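Local coordinates for gram-negative insecticidal protein (Chromobacterium piscinae, PDB 6FBM) that is an insecticidal toxin of the MACPF and beta-tripod families, and probably acts by forming pores in target-cell membranes, at residues K191-Q196 with V225-S230. Sequence-based numbering, arbitrary orientation.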
ATOM      1  N   LYS A 191      -9.267  42.355  29.557  1.00 27.45           N
ATOM      2  CA  LYS A 191      -7.869  42.065  29.911  1.00 30.02           C
ATOM      3  C   LYS A 191      -6.872  42.273  28.770  1.00 32.33           C
ATOM      4  O   LYS A 191      -5.731  41.837  28.882  1.00 34.42           O
ATOM      5  CB  LYS A 191      -7.752  40.629  30.431  1.00 30.65           C
ATOM      6  CG  LYS A 191      -8.694  40.313  31.579  1.00 30.10           C
ATOM      7  CD  LYS A 191      -8.309  39.045  32.316  1.00 31.23           C
ATOM      8  CE  LYS A 191      -7.123  39.203  33.242  1.00 31.10           C
ATOM      9  NZ  LYS A 191      -6.483  37.871  33.410  1.00 31.27           N
ATOM     10  N   MET A 192      -7.251  42.998  27.719  1.00 37.61           N
ATOM     11  CA  MET A 192      -6.627  42.819  26.402  1.00 42.41           C
ATOM     12  C   MET A 192      -6.144  44.063  25.618  1.00 54.66           C
ATOM     13  O   MET A 192      -6.199  44.056  24.376  1.00 67.52           O
ATOM     14  CB  MET A 192      -7.615  42.012  25.537  1.00 38.67           C
ATOM     15  CG  MET A 192      -7.159  40.677  25.046  1.00 35.98           C
ATOM     16  SD  MET A 192      -8.303  40.077  23.790  1.00 29.39           S
ATOM     17  CE  MET A 192      -7.839  41.080  22.384  1.00 33.41           C
ATOM     18  N   ASP A 193      -5.668  45.116  26.300  1.00 59.12           N
ATOM     19  CA  ASP A 193      -4.995  46.253  25.605  1.00 63.30           C
ATOM     20  C   ASP A 193      -5.819  46.733  24.400  1.00 62.97           C
ATOM     21  O   ASP A 193      -5.298  47.015  23.313  1.00 53.26           O
ATOM     22  CB  ASP A 193      -3.578  45.856  25.149  1.00 71.66           C
ATOM     23  CG  ASP A 193      -2.689  45.338  26.310  1.00 82.03           C
ATOM     24  OD1 ASP A 193      -2.817  45.868  27.438  1.00 82.37           O
ATOM     25  OD2 ASP A 193      -1.868  44.394  26.104  1.00 89.09           O
ATOM     26  N   SER A 194      -7.128  46.834  24.626  1.00 67.88           N
ATOM     27  CA  SER A 194      -8.117  46.804  23.557  1.00 73.50           C
ATOM     28  C   SER A 194      -8.203  48.162  22.809  1.00 75.16           C
ATOM     29  O   SER A 194      -9.121  48.974  23.014  1.00 74.63           O
ATOM     30  CB  SER A 194      -9.477  46.376  24.126  1.00 73.17           C
ATOM     31  OG  SER A 194     -10.327  45.827  23.137  1.00 66.16           O
ATOM     32  N   SER A 195      -7.216  48.359  21.923  1.00 72.50           N
ATOM     33  CA  SER A 195      -7.131  49.502  20.999  1.00 69.11           C
ATOM     34  C   SER A 195      -7.564  49.106  19.569  1.00 64.70           C
ATOM     35  O   SER A 195      -8.483  49.701  19.009  1.00 64.02           O
ATOM     36  CB  SER A 195      -5.692  50.032  20.978  1.00 69.58           C
ATOM     37  OG  SER A 195      -4.765  48.980  20.714  1.00 67.61           O
ATOM     38  N   GLN A 196      -6.868  48.107  19.003  1.00 56.98           N
ATOM     39  CA  GLN A 196      -7.217  47.443  17.725  1.00 47.77           C
ATOM     40  C   GLN A 196      -8.451  46.545  17.914  1.00 40.45           C
ATOM     41  O   GLN A 196      -8.631  45.967  18.978  1.00 35.81           O
ATOM     42  CB  GLN A 196      -6.013  46.610  17.264  1.00 49.32           C
ATOM     43  CG  GLN A 196      -6.105  45.859  15.936  1.00 51.64           C
ATOM     44  CD  GLN A 196      -4.857  44.980  15.696  1.00 56.37           C
ATOM     45  OE1 GLN A 196      -4.968  43.782  15.421  1.00 60.58           O
ATOM     46  NE2 GLN A 196      -3.666  45.574  15.823  1.00 57.40           N
ATOM     47  N   VAL A 225      -1.721  39.965  19.332  1.00 22.81           N
ATOM     48  CA  VAL A 225      -2.090  38.554  19.145  1.00 21.41           C
ATOM     49  C   VAL A 225      -1.769  37.735  20.406  1.00 20.53           C
ATOM     50  O   VAL A 225      -2.573  36.885  20.798  1.00 19.39           O
ATOM     51  CB  VAL A 225      -1.443  37.946  17.853  1.00 19.89           C
ATOM     52  CG1 VAL A 225      -1.413  36.423  17.870  1.00 19.67           C
ATOM     53  CG2 VAL A 225      -2.182  38.451  16.620  1.00 18.98           C
ATOM     54  N   ASN A 226      -0.611  37.984  21.017  1.00 19.99           N
ATOM     55  CA  ASN A 226      -0.242  37.315  22.279  1.00 20.75           C
ATOM     56  C   ASN A 226      -1.269  37.579  23.373  1.00 19.80           C
ATOM     57  O   ASN A 226      -1.651  36.687  24.119  1.00 20.19           O
ATOM     58  CB  ASN A 226       1.144  37.755  22.780  1.00 21.07           C
ATOM     59  CG  ASN A 226       2.293  37.081  22.034  1.00 22.19           C
ATOM     60  OD1 ASN A 226       2.116  36.048  21.378  1.00 23.43           O
ATOM     61  ND2 ASN A 226       3.484  37.638  22.167  1.00 23.31           N
ATOM     62  N   SER A 227      -1.706  38.826  23.435  1.00 20.09           N
ATOM     63  CA  SER A 227      -2.733  39.257  24.371  1.00 20.64           C
ATOM     64  C   SER A 227      -4.066  38.520  24.138  1.00 20.80           C
ATOM     65  O   SER A 227      -4.717  38.054  25.075  1.00 22.03           O
ATOM     66  CB  SER A 227      -2.932  40.759  24.228  1.00 20.62           C
ATOM     67  OG  SER A 227      -3.639  41.260  25.327  1.00 22.22           O
ATOM     68  N   PHE A 228      -4.451  38.422  22.870  1.00 20.27           N
ATOM     69  CA  PHE A 228      -5.652  37.680  22.445  1.00 19.07           C
ATOM     70  C   PHE A 228      -5.593  36.221  22.887  1.00 18.63           C
ATOM     71  O   PHE A 228      -6.497  35.712  23.546  1.00 17.81           O
ATOM     72  CB  PHE A 228      -5.836  37.817  20.917  1.00 18.34           C
ATOM     73  CG  PHE A 228      -6.859  36.904  20.320  1.00 18.06           C
ATOM     74  CD1 PHE A 228      -8.209  37.200  20.382  1.00 18.85           C
ATOM     75  CD2 PHE A 228      -6.467  35.747  19.660  1.00 18.74           C
ATOM     76  CE1 PHE A 228      -9.151  36.337  19.803  1.00 19.95           C
ATOM     77  CE2 PHE A 228      -7.388  34.895  19.080  1.00 18.75           C
ATOM     78  CZ  PHE A 228      -8.732  35.185  19.158  1.00 19.27           C
ATOM     79  N   ARG A 229      -4.497  35.569  22.544  1.00 18.53           N
ATOM     80  CA  ARG A 229      -4.337  34.162  22.834  1.00 19.35           C
ATOM     81  C   ARG A 229      -4.319  33.831  24.322  1.00 20.11           C
ATOM     82  O   ARG A 229      -5.014  32.914  24.753  1.00 21.37           O
ATOM     83  CB  ARG A 229      -3.076  33.614  22.153  1.00 19.02           C
ATOM     84  CG  ARG A 229      -3.185  33.559  20.640  1.00 17.87           C
ATOM     85  CD  ARG A 229      -1.982  32.888  19.997  1.00 17.24           C
ATOM     86  NE  ARG A 229      -2.070  32.989  18.549  1.00 17.61           N
ATOM     87  CZ  ARG A 229      -1.131  32.581  17.698  1.00 18.07           C
ATOM     88  NH1 ARG A 229      -0.008  32.013  18.145  1.00 18.24           N
ATOM     89  NH2 ARG A 229      -1.304  32.764  16.388  1.00 17.07           N
ATOM     90  N   SER A 230      -3.528  34.561  25.097  1.00 22.31           N
ATOM     91  CA  SER A 230      -3.401  34.274  26.530  1.00 23.57           C
ATOM     92  C   SER A 230      -4.603  34.754  27.372  1.00 23.32           C
ATOM     93  O   SER A 230      -4.775  34.284  28.499  1.00 24.96           O
ATOM     94  CB  SER A 230      -2.044  34.742  27.102  1.00 22.93           C
ATOM     95  OG  SER A 230      -1.793  36.063  26.772  1.00 22.81           O
TER
HETATM   96  O   HOH W   1      -2.582  40.767  28.197  1.00 14.35           O
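The Phe228 ring meets the loop at its edge: the Met192 methyl comes up near the ring plane, with Met192 CE 4.4 Å from Phe228 CD1, so neither ring face is stacked by the methionine. Beyond the loop, the Phe228 side chain also touches Leu198 and Thr201 of helix 198-209, Tyr183, Ala185 and Ser187 of strand 179-187, and Ile234 of strand 232-239. The setting is the MACPF fold, in which helices 198-209 and 220-230 are inserted in the chain between the paired strands 179-187 and 232-239 of the antiparallel sheet; by family analogy, this helical insertion probably unfolds into a membrane-spanning hairpin during pore formation. Here the loop entering the insertion packs against its last helix, 220-230.

Met192 does most of the touching. Its chain is extended at chi2, then bent at chi3 (76°), which brings the terminal methyl alongside Phe228, the two side chains pointing the same way. SD sits 3.8 Å from Phe228 CA, and CE is 4.1 Å from Phe228 CB. Further back along the methionine, CG lies 3.6 Å from Ser227 O, over the helix backbone.

Ser227 faces the loop with OG anti to its backbone N (chi1 -165°), a setting that carries the hydroxyl to 3.5 Å from Met192 CA. The poorly ordered Asp193 carboxylate is a looser neighbour, and its OD2 makes a long, weak ion pair with Lys223, one turn before Ser227 on the helix. No direct hydrogen bond crosses here; the polar link is through water 1, which is 3.1 Å from Ser227 OG and donates a weak bond to Lys191 O.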